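Local coordinates for protein uronate isomerase (Caulobacter crescentus, PDB 2Q01) that interconverts D-glucuronate with D-fructuronate and D-galacturonate with D-tagaturonate, as a uronate isomerase of pentose and glucuronate metabolism, at residues Leu80-Lys88 with Leu320-Lys328; Pro96-Phe107 with Phe132-Asp143. All coordinates share one frame; numbering follows the deposited sequence.

Interaction 1 of 2, residues Leu80-Lys88 with Leu320-Lys328; sequences LDALKVRSK and LLNSHGRDK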
loop_
_atom_site.group_PDB
_atom_site.type_symbol
_atom_site.label_atom_id
_atom_site.label_comp_id
_atom_site.label_asym_id
_atom_site.label_seq_id
_atom_site.Cartn_x
_atom_site.Cartn_y
_atom_site.Cartn_z
ATOM N N LEU B 80 16.064 -10.718 27.484
ATOM C CA LEU B 80 16.666 -11.752 26.641
ATOM C C LEU B 80 17.495 -12.758 27.441
ATOM O O LEU B 80 17.747 -13.873 26.973
ATOM C CB LEU B 80 17.526 -11.137 25.530
ATOM C CG LEU B 80 16.876 -10.207 24.506
ATOM C CD1 LEU B 80 17.162 -8.775 24.882
ATOM C CD2 LEU B 80 17.392 -10.491 23.113
ATOM N N ASP B 81 17.925 -12.347 28.635
ATOM C CA ASP B 81 18.640 -13.224 29.564
ATOM C C ASP B 81 17.704 -14.299 30.106
ATOM O O ASP B 81 18.120 -15.442 30.317
ATOM C CB ASP B 81 19.248 -12.422 30.721
ATOM C CG ASP B 81 20.307 -11.432 30.259
ATOM O OD1 ASP B 81 20.229 -10.253 30.661
ATOM O OD2 ASP B 81 21.216 -11.828 29.494
ATOM N N ALA B 82 16.439 -13.920 30.308
ATOM C CA ALA B 82 15.391 -14.836 30.764
ATOM C C ALA B 82 15.106 -15.952 29.759
ATOM O O ALA B 82 14.657 -17.027 30.147
ATOM C CB ALA B 82 14.111 -14.069 31.087
ATOM N N LEU B 83 15.389 -15.692 28.483
ATOM C CA LEU B 83 15.143 -16.643 27.396
ATOM C C LEU B 83 16.419 -17.294 26.856
ATOM O O LEU B 83 16.391 -17.915 25.786
ATOM C CB LEU B 83 14.387 -15.958 26.250
ATOM C CG LEU B 83 13.034 -15.326 26.579
ATOM C CD1 LEU B 83 12.643 -14.350 25.488
ATOM C CD2 LEU B 83 11.946 -16.385 26.796
ATOM N N LYS B 84 17.520 -17.147 27.601
ATOM C CA LYS B 84 18.847 -17.701 27.255
ATOM C C LYS B 84 19.402 -17.277 25.890
ATOM O O LYS B 84 20.092 -18.059 25.223
ATOM C CB LYS B 84 18.875 -19.235 27.394
ATOM C CG LYS B 84 19.627 -19.750 28.611
ATOM C CD LYS B 84 20.045 -21.202 28.430
ATOM C CE LYS B 84 21.403 -21.458 29.068
ATOM N NZ LYS B 84 21.942 -22.798 28.734
ATOM N N VAL B 85 19.110 -16.041 25.486
ATOM C CA VAL B 85 19.572 -15.520 24.195
ATOM C C VAL B 85 21.032 -15.099 24.309
ATOM O O VAL B 85 21.379 -14.291 25.177
ATOM C CB VAL B 85 18.715 -14.315 23.703
ATOM C CG1 VAL B 85 19.199 -13.821 22.345
ATOM C CG2 VAL B 85 17.235 -14.685 23.639
ATOM N N ARG B 86 21.871 -15.655 23.431
ATOM C CA ARG B 86 23.304 -15.360 23.395
ATOM C C ARG B 86 23.594 -13.860 23.365
ATOM O O ARG B 86 23.172 -13.141 22.453
ATOM C CB ARG B 86 23.980 -16.070 22.212
ATOM C CG ARG B 86 25.461 -15.733 22.041
ATOM C CD ARG B 86 26.164 -16.708 21.117
ATOM N NE ARG B 86 26.491 -17.956 21.799
ATOM C CZ ARG B 86 27.126 -18.980 21.238
ATOM N NH1 ARG B 86 27.515 -18.920 19.971
ATOM N NH2 ARG B 86 27.375 -20.071 21.949
ATOM N N SER B 87 24.295 -13.411 24.401
ATOM C CA SER B 87 24.737 -12.031 24.552
ATOM C C SER B 87 26.103 -11.865 23.881
ATOM O O SER B 87 26.622 -12.807 23.271
ATOM C CB SER B 87 24.814 -11.695 26.047
ATOM O OG SER B 87 25.240 -10.368 26.276
ATOM N N LYS B 88 26.683 -10.670 23.982
ATOM C CA LYS B 88 28.062 -10.447 23.539
ATOM C C LYS B 88 29.027 -10.987 24.593
ATOM O O LYS B 88 30.193 -11.270 24.299
ATOM C CB LYS B 88 28.321 -8.962 23.276
ATOM C CG LYS B 88 29.290 -8.695 22.140
ATOM C CD LYS B 88 29.061 -7.312 21.545
ATOM C CE LYS B 88 29.832 -7.130 20.248
ATOM N NZ LYS B 88 29.445 -5.874 19.550
ATOM N N LEU B 320 20.847 -2.430 22.389
ATOM C CA LEU B 320 20.881 -3.862 22.101
ATOM C C LEU B 320 22.069 -4.273 21.222
ATOM O O LEU B 320 22.560 -5.397 21.333
ATOM C CB LEU B 320 19.563 -4.279 21.440
ATOM C CG LEU B 320 19.182 -5.742 21.211
ATOM C CD1 LEU B 320 18.928 -6.456 22.529
ATOM C CD2 LEU B 320 17.957 -5.815 20.319
ATOM N N LEU B 321 22.516 -3.372 20.349
ATOM C CA LEU B 321 23.708 -3.612 19.524
ATOM C C LEU B 321 24.988 -3.629 20.374
ATOM O O LEU B 321 25.917 -4.393 20.092
ATOM C CB LEU B 321 23.809 -2.578 18.391
ATOM C CG LEU B 321 25.083 -2.496 17.536
ATOM C CD1 LEU B 321 25.318 -3.768 16.729
ATOM C CD2 LEU B 321 25.040 -1.279 16.622
ATOM N N ASN B 322 25.020 -2.797 21.415
ATOM C CA ASN B 322 26.146 -2.761 22.349
ATOM C C ASN B 322 26.208 -4.006 23.234
ATOM O O ASN B 322 27.265 -4.628 23.359
ATOM C CB ASN B 322 26.112 -1.492 23.216
ATOM C CG ASN B 322 26.326 -0.212 22.411
ATOM O OD1 ASN B 322 27.048 -0.199 21.412
ATOM N ND2 ASN B 322 25.699 0.875 22.856
ATOM N N SER B 323 25.071 -4.371 23.824
ATOM C CA SER B 323 25.013 -5.481 24.783
ATOM C C SER B 323 24.973 -6.871 24.149
ATOM O O SER B 323 25.619 -7.791 24.648
ATOM C CB SER B 323 23.840 -5.307 25.757
ATOM O OG SER B 323 22.599 -5.343 25.079
ATOM N N HIS B 324 24.220 -7.022 23.059
ATOM C CA HIS B 324 23.992 -8.336 22.443
ATOM C C HIS B 324 24.570 -8.494 21.039
ATOM O O HIS B 324 25.054 -9.571 20.687
ATOM C CB HIS B 324 22.499 -8.674 22.431
ATOM C CG HIS B 324 21.941 -8.989 23.783
ATOM N ND1 HIS B 324 21.708 -8.019 24.735
ATOM C CD2 HIS B 324 21.564 -10.162 24.341
ATOM C CE1 HIS B 324 21.213 -8.583 25.822
ATOM N NE2 HIS B 324 21.115 -9.881 25.609
ATOM N N GLY B 325 24.500 -7.439 20.236
ATOM C CA GLY B 325 25.096 -7.465 18.901
ATOM C C GLY B 325 24.099 -7.529 17.762
ATOM O O GLY B 325 22.965 -7.049 17.886
ATOM N N ARG B 326 24.531 -8.124 16.652
ATOM C CA ARG B 326 23.717 -8.218 15.439
ATOM C C ARG B 326 22.646 -9.312 15.495
ATOM O O ARG B 326 22.711 -10.211 16.343
ATOM C CB ARG B 326 24.617 -8.413 14.216
ATOM C CG ARG B 326 24.981 -7.114 13.511
ATOM C CD ARG B 326 25.638 -7.389 12.174
ATOM N NE ARG B 326 25.170 -6.491 11.116
ATOM C CZ ARG B 326 25.719 -5.317 10.813
ATOM N NH1 ARG B 326 25.215 -4.583 9.827
ATOM N NH2 ARG B 326 26.767 -4.871 11.491
ATOM N N ASP B 327 21.670 -9.210 14.586
ATOM C CA ASP B 327 20.576 -10.188 14.395
ATOM C C ASP B 327 19.748 -10.508 15.647
ATOM O O ASP B 327 19.396 -11.666 15.889
ATOM C CB ASP B 327 21.102 -11.482 13.752
ATOM C CG ASP B 327 21.530 -11.289 12.309
ATOM O OD1 ASP B 327 22.672 -11.671 11.977
ATOM O OD2 ASP B 327 20.726 -10.758 11.509
ATOM N N LYS B 328 19.444 -9.485 16.440
ATOM C CA LYS B 328 18.698 -9.683 17.682
ATOM C C LYS B 328 17.256 -9.177 17.583
ATOM O O LYS B 328 16.612 -8.893 18.594
ATOM C CB LYS B 328 19.439 -9.058 18.877
ATOM C CG LYS B 328 20.846 -9.625 19.126
ATOM C CD LYS B 328 20.830 -11.133 19.395
ATOM C CE LYS B 328 22.239 -11.708 19.404
ATOM N NZ LYS B 328 22.246 -13.197 19.360
HETATM O O HOH W 1 20.694 -12.354 26.777
#
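The imidazole of His324 lies between Leu80 and Ser87, with Ser87 OG above the centre of one face and Leu80 CD1 over the opposite face, nearer the rim. Both nitrogens are engaged at the edge. His324 ND1 shares a hydrogen bond of 2.8 Å with Ser323 OG, in the ring plane, while His324 NE2 lies 2.8 Å from the oxygen of a water. That water also donates to Asp81 OD2 and to Val85 O, so one molecule joins the ring to the first residue of the Asp81-Lys84 turn and to Val85 just after it. Two bonds in the ring plane limit rotation about chi2, and the nearby carboxylate might favour a protonated imidazole.

A second grip is made at the end of helix 318-323. Lys88 N reaches Ser323 O at 3.1 Å with an N-H...O angle of 155°, in the carbonyl plane and on a lone pair. Ser87 OG, swung opposite its own backbone N (chi1 180°), reaches the same oxygen at 3.1 Å from above that plane. Adjacent residues thus hold one carbonyl from two directions. The Lys328 chain turns back at chi2 (-59°), which brings its ammonium to Arg86 O in a weak bond of 3.2 Å. Apolar packing completes the contact: Leu80 CD1 meets Leu320 CD1 at 3.7 Å, the two side chains crossing at about a right angle.

The example illustrates how a loop can be fixed by a helix end and a sandwiched ring. The loop also rests on helix 67-74, where Leu80 touches Tyr74 and Val85 touches Phe70, and Leu83 reaches Val102 of helix 96-105. Leu320 also packs on His377 of the second subunit, and helix 318-323 lies within the connection between strands 312-313 and 332-333.

Interaction 2 of 2, residues Pro96-Phe107 with Phe132-Asp143; sequences PREAWRVFASHF and FLEASNADDYFD
Helix 96-105 and the start of helix 138-149 form a helix-helix pair, inclined at 127° with their axes 9.4 Å apart, in which an aromatic layer runs beside a salt-bridge network. Phe142 links the two: the CA of Arg97 stands over the centre of its ring in a CH-pi contact, and Phe142 CD2 lies 3.6 Å from Trp100 CB. The Trp100 indole carries Phe142 CA over one face and Phe103 over the other. Close approach is possible where the residues are small, as at Ala104 CB and Ala138 CB, 3.6 Å apart. Leu133 then fills the end of the layer, its CD2 against Ala104 and its CB 3.6 Å from Phe107 CD2.

Along the border of this layer, Asp139 OD2 lies 3.2 Å from Arg97 NE, a salt bridge whose hydrogen bond is weak and bent, and draws Arg101 by charge alone, from above the face of that guanidinium. Glu98 faces the other side of Arg101. The Arg97 chain, bent at chi3 (-144°), carries NH1 to Asp143 OD1 in a salt bridge of 2.6 Å. A leucine in place of Arg97 would probably leave Asp143 without its ionic mate and Asp139 more dependent on Arg101.

Helices 58-63 and 114-126 pack against this steeply crossed helix pair, whose apolar core and charged border belong to the helical excursion between barrel strands 37-39 and 165-169.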
loop_
_atom_site.group_PDB
_atom_site.type_symbol
_atom_site.label_atom_id
_atom_site.label_comp_id
_atom_site.label_asym_id
_atom_site.label_seq_id
_atom_site.Cartn_x
_atom_site.Cartn_y
_atom_site.Cartn_z
ATOM N N PRO B 96 17.590 -23.560 31.031
ATOM C CA PRO B 96 16.862 -23.788 29.775
ATOM C C PRO B 96 15.389 -24.140 29.971
ATOM O O PRO B 96 14.556 -23.759 29.150
ATOM C CB PRO B 96 17.605 -24.973 29.150
ATOM C CG PRO B 96 18.974 -24.854 29.665
ATOM C CD PRO B 96 18.823 -24.368 31.079
ATOM N N ARG B 97 15.084 -24.853 31.055
ATOM C CA ARG B 97 13.713 -25.205 31.405
ATOM C C ARG B 97 12.917 -23.963 31.786
ATOM O O ARG B 97 11.761 -23.816 31.382
ATOM C CB ARG B 97 13.706 -26.211 32.556
ATOM C CG ARG B 97 12.435 -27.027 32.679
ATOM C CD ARG B 97 12.511 -27.930 33.894
ATOM N NE ARG B 97 11.861 -29.213 33.650
ATOM C CZ ARG B 97 12.492 -30.308 33.235
ATOM N NH1 ARG B 97 11.812 -31.427 33.039
ATOM N NH2 ARG B 97 13.801 -30.290 33.017
ATOM N N GLU B 98 13.544 -23.071 32.550
ATOM C CA GLU B 98 12.906 -21.820 32.960
ATOM C C GLU B 98 12.725 -20.847 31.799
ATOM O O GLU B 98 11.736 -20.116 31.753
ATOM C CB GLU B 98 13.669 -21.150 34.111
ATOM C CG GLU B 98 13.387 -21.748 35.496
ATOM C CD GLU B 98 11.920 -21.654 35.923
ATOM O OE1 GLU B 98 11.436 -22.603 36.573
ATOM O OE2 GLU B 98 11.249 -20.642 35.618
ATOM N N ALA B 99 13.681 -20.841 30.872
ATOM C CA ALA B 99 13.568 -20.063 29.638
ATOM C C ALA B 99 12.352 -20.504 28.825
ATOM O O ALA B 99 11.566 -19.669 28.370
ATOM C CB ALA B 99 14.848 -20.177 28.811
ATOM N N TRP B 100 12.202 -21.823 28.678
ATOM C CA TRP B 100 11.057 -22.437 28.014
ATOM C C TRP B 100 9.737 -22.156 28.735
ATOM O O TRP B 100 8.708 -21.977 28.088
ATOM C CB TRP B 100 11.262 -23.945 27.880
ATOM C CG TRP B 100 10.172 -24.607 27.100
ATOM C CD1 TRP B 100 9.082 -25.264 27.601
ATOM C CD2 TRP B 100 10.044 -24.644 25.676
ATOM N NE1 TRP B 100 8.288 -25.714 26.574
ATOM C CE2 TRP B 100 8.857 -25.350 25.382
ATOM C CE3 TRP B 100 10.821 -24.153 24.617
ATOM C CZ2 TRP B 100 8.427 -25.575 24.073
ATOM C CZ3 TRP B 100 10.394 -24.383 23.314
ATOM C CH2 TRP B 100 9.208 -25.088 23.056
ATOM N N ARG B 101 9.782 -22.124 30.064
ATOM C CA ARG B 101 8.619 -21.814 30.894
ATOM C C ARG B 101 8.070 -20.408 30.630
ATOM O O ARG B 101 6.853 -20.214 30.611
ATOM C CB ARG B 101 8.990 -21.945 32.373
ATOM C CG ARG B 101 7.871 -22.413 33.287
ATOM C CD ARG B 101 7.869 -23.932 33.398
ATOM N NE ARG B 101 9.143 -24.450 33.892
ATOM C CZ ARG B 101 9.421 -24.672 35.173
ATOM N NH1 ARG B 101 8.517 -24.425 36.111
ATOM N NH2 ARG B 101 10.612 -25.143 35.516
ATOM N N VAL B 102 8.971 -19.440 30.436
ATOM C CA VAL B 102 8.599 -18.043 30.168
ATOM C C VAL B 102 7.962 -17.916 28.784
ATOM O O VAL B 102 6.952 -17.230 28.622
ATOM C CB VAL B 102 9.814 -17.079 30.310
ATOM C CG1 VAL B 102 9.436 -15.648 29.936
ATOM C CG2 VAL B 102 10.352 -17.105 31.730
ATOM N N PHE B 103 8.551 -18.596 27.801
ATOM C CA PHE B 103 8.007 -18.638 26.447
ATOM C C PHE B 103 6.614 -19.259 26.409
ATOM O O PHE B 103 5.707 -18.725 25.762
ATOM C CB PHE B 103 8.937 -19.408 25.510
ATOM C CG PHE B 103 8.320 -19.738 24.183
ATOM C CD1 PHE B 103 8.033 -18.732 23.263
ATOM C CD2 PHE B 103 8.016 -21.053 23.851
ATOM C CE1 PHE B 103 7.452 -19.033 22.038
ATOM C CE2 PHE B 103 7.435 -21.361 22.626
ATOM C CZ PHE B 103 7.154 -20.349 21.720
ATOM N N ALA B 104 6.465 -20.392 27.093
ATOM C CA ALA B 104 5.203 -21.116 27.162
ATOM C C ALA B 104 4.104 -20.258 27.777
ATOM O O ALA B 104 2.983 -20.218 27.253
ATOM C CB ALA B 104 5.375 -22.383 27.951
ATOM N N SER B 105 4.446 -19.550 28.858
ATOM C CA SER B 105 3.520 -18.643 29.556
ATOM C C SER B 105 3.171 -17.394 28.748
ATOM O O SER B 105 2.246 -16.659 29.100
ATOM C CB SER B 105 4.097 -18.227 30.907
ATOM O OG SER B 105 4.360 -19.361 31.714
ATOM N N HIS B 106 3.920 -17.165 27.672
ATOM C CA HIS B 106 3.715 -16.022 26.792
ATOM C C HIS B 106 3.425 -16.440 25.348
ATOM O O HIS B 106 3.467 -15.611 24.440
ATOM C CB HIS B 106 4.930 -15.096 26.844
ATOM C CG HIS B 106 5.046 -14.330 28.123
ATOM N ND1 HIS B 106 5.982 -14.630 29.088
ATOM C CD2 HIS B 106 4.340 -13.277 28.597
ATOM C CE1 HIS B 106 5.852 -13.792 30.100
ATOM N NE2 HIS B 106 4.861 -12.962 29.829
ATOM N N PHE B 107 3.116 -17.719 25.146
ATOM C CA PHE B 107 2.839 -18.262 23.813
ATOM C C PHE B 107 1.557 -17.686 23.196
ATOM O O PHE B 107 1.425 -17.641 21.976
ATOM C CB PHE B 107 2.820 -19.798 23.857
ATOM C CG PHE B 107 2.700 -20.458 22.507
ATOM C CD1 PHE B 107 3.540 -20.093 21.454
ATOM C CD2 PHE B 107 1.752 -21.459 22.291
ATOM C CE1 PHE B 107 3.427 -20.700 20.202
ATOM C CE2 PHE B 107 1.636 -22.077 21.047
ATOM C CZ PHE B 107 2.477 -21.697 20.001
ATOM N N PHE B 132 -2.251 -28.321 23.397
ATOM C CA PHE B 132 -1.757 -26.987 23.071
ATOM C C PHE B 132 -0.832 -26.484 24.172
ATOM O O PHE B 132 -1.088 -26.711 25.359
ATOM C CB PHE B 132 -2.933 -26.024 22.908
ATOM C CG PHE B 132 -2.628 -24.817 22.066
ATOM C CD1 PHE B 132 -2.842 -24.842 20.691
ATOM C CD2 PHE B 132 -2.150 -23.644 22.647
ATOM C CE1 PHE B 132 -2.568 -23.727 19.906
ATOM C CE2 PHE B 132 -1.871 -22.523 21.869
ATOM C CZ PHE B 132 -2.081 -22.565 20.497
ATOM N N LEU B 133 0.231 -25.799 23.760
ATOM C CA LEU B 133 1.219 -25.255 24.681
ATOM C C LEU B 133 0.606 -24.211 25.604
ATOM O O LEU B 133 -0.019 -23.251 25.154
ATOM C CB LEU B 133 2.394 -24.652 23.911
ATOM C CG LEU B 133 3.792 -24.966 24.451
ATOM C CD1 LEU B 133 4.796 -23.925 23.983
ATOM C CD2 LEU B 133 3.773 -25.055 25.969
ATOM N N GLU B 134 0.795 -24.414 26.901
ATOM C CA GLU B 134 0.384 -23.451 27.919
ATOM C C GLU B 134 1.424 -23.394 29.034
ATOM O O GLU B 134 2.471 -24.041 28.943
ATOM C CB GLU B 134 -0.982 -23.838 28.494
ATOM C CG GLU B 134 -2.168 -23.465 27.606
ATOM C CD GLU B 134 -3.469 -24.128 28.032
ATOM O OE1 GLU B 134 -4.459 -24.023 27.275
ATOM O OE2 GLU B 134 -3.502 -24.755 29.115
ATOM N N ALA B 135 1.135 -22.620 30.078
ATOM C CA ALA B 135 1.994 -22.549 31.262
ATOM C C ALA B 135 2.041 -23.876 32.030
ATOM O O ALA B 135 3.110 -24.314 32.457
ATOM C CB ALA B 135 1.546 -21.417 32.175
ATOM N N SER B 136 0.882 -24.516 32.177
ATOM C CA SER B 136 0.764 -25.800 32.882
ATOM C C SER B 136 1.248 -27.000 32.053
ATOM O O SER B 136 1.427 -28.100 32.579
ATOM C CB SER B 136 -0.684 -26.022 33.320
ATOM O OG SER B 136 -1.555 -25.949 32.205
ATOM N N ASN B 137 1.453 -26.775 30.760
ATOM C CA ASN B 137 1.858 -27.809 29.820
ATOM C C ASN B 137 3.347 -27.723 29.511
ATOM O O ASN B 137 3.900 -28.594 28.837
ATOM C CB ASN B 137 1.061 -27.629 28.529
ATOM C CG ASN B 137 0.881 -28.913 27.767
ATOM O OD1 ASN B 137 1.286 -29.986 28.216
ATOM N ND2 ASN B 137 0.261 -28.817 26.600
ATOM N N ALA B 138 3.980 -26.669 30.029
ATOM C CA ALA B 138 5.337 -26.259 29.659
ATOM C C ALA B 138 6.400 -27.326 29.858
ATOM O O ALA B 138 7.163 -27.628 28.937
ATOM C CB ALA B 138 5.719 -25.011 30.421
ATOM N N ASP B 139 6.440 -27.890 31.062
ATOM C CA ASP B 139 7.466 -28.860 31.443
ATOM C C ASP B 139 7.352 -30.166 30.665
ATOM O O ASP B 139 8.362 -30.793 30.351
ATOM C CB ASP B 139 7.419 -29.121 32.953
ATOM C CG ASP B 139 7.947 -27.947 33.765
ATOM O OD1 ASP B 139 7.176 -27.378 34.570
ATOM O OD2 ASP B 139 9.133 -27.586 33.592
ATOM N N ASP B 140 6.118 -30.554 30.350
ATOM C CA ASP B 140 5.862 -31.750 29.562
ATOM C C ASP B 140 6.404 -31.584 28.145
ATOM O O ASP B 140 7.028 -32.500 27.615
ATOM C CB ASP B 140 4.365 -32.082 29.544
ATOM C CG ASP B 140 4.055 -33.357 28.773
ATOM O OD1 ASP B 140 4.652 -34.411 29.082
ATOM O OD2 ASP B 140 3.207 -33.301 27.857
ATOM N N TYR B 141 6.177 -30.408 27.554
ATOM C CA TYR B 141 6.728 -30.055 26.239
ATOM C C TYR B 141 8.254 -30.079 26.219
ATOM O O TYR B 141 8.848 -30.635 25.296
ATOM C CB TYR B 141 6.262 -28.666 25.809
ATOM C CG TYR B 141 5.136 -28.638 24.803
ATOM C CD1 TYR B 141 3.805 -28.728 25.210
ATOM C CD2 TYR B 141 5.400 -28.483 23.443
ATOM C CE1 TYR B 141 2.764 -28.685 24.286
ATOM C CE2 TYR B 141 4.365 -28.439 22.513
ATOM C CZ TYR B 141 3.050 -28.541 22.941
ATOM O OH TYR B 141 2.023 -28.494 22.025
ATOM N N PHE B 142 8.873 -29.487 27.242
ATOM C CA PHE B 142 10.329 -29.337 27.292
ATOM C C PHE B 142 11.056 -30.669 27.223
ATOM O O PHE B 142 11.806 -30.912 26.278
ATOM C CB PHE B 142 10.780 -28.552 28.535
ATOM C CG PHE B 142 12.259 -28.261 28.556
ATOM C CD1 PHE B 142 13.131 -29.045 29.306
ATOM C CD2 PHE B 142 12.785 -27.212 27.808
ATOM C CE1 PHE B 142 14.503 -28.785 29.313
ATOM C CE2 PHE B 142 14.150 -26.940 27.814
ATOM C CZ PHE B 142 15.010 -27.731 28.565
ATOM N N ASP B 143 10.814 -31.530 28.209
ATOM C CA ASP B 143 11.559 -32.784 28.311
ATOM C C ASP B 143 11.157 -33.852 27.291
ATOM O O ASP B 143 11.941 -34.761 27.025
ATOM C CB ASP B 143 11.583 -33.330 29.751
ATOM C CG ASP B 143 10.230 -33.274 30.433
ATOM O OD1 ASP B 143 10.183 -32.868 31.612
ATOM O OD2 ASP B 143 9.212 -33.631 29.801
#

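From the N terminus, the chain leaves strand 37-39 for a long helical excursion before returning at strand 165-169. Residues 80-88 and 96-107 follow one another in it. Interaction 2 closes a short loop within the excursion, around helix 114-126, and is nested inside the far larger loop that interaction 1 closes on reaching residues 320-328, beyond strand 305-308. The first contact therefore ties the excursion to the later half of the TIM-barrel chain, while the second joins two of its helices. The two contacts touch, although their centres lie 21 Å apart: Ala82 and Leu83 pack on Ala99, and Lys84 on Pro96.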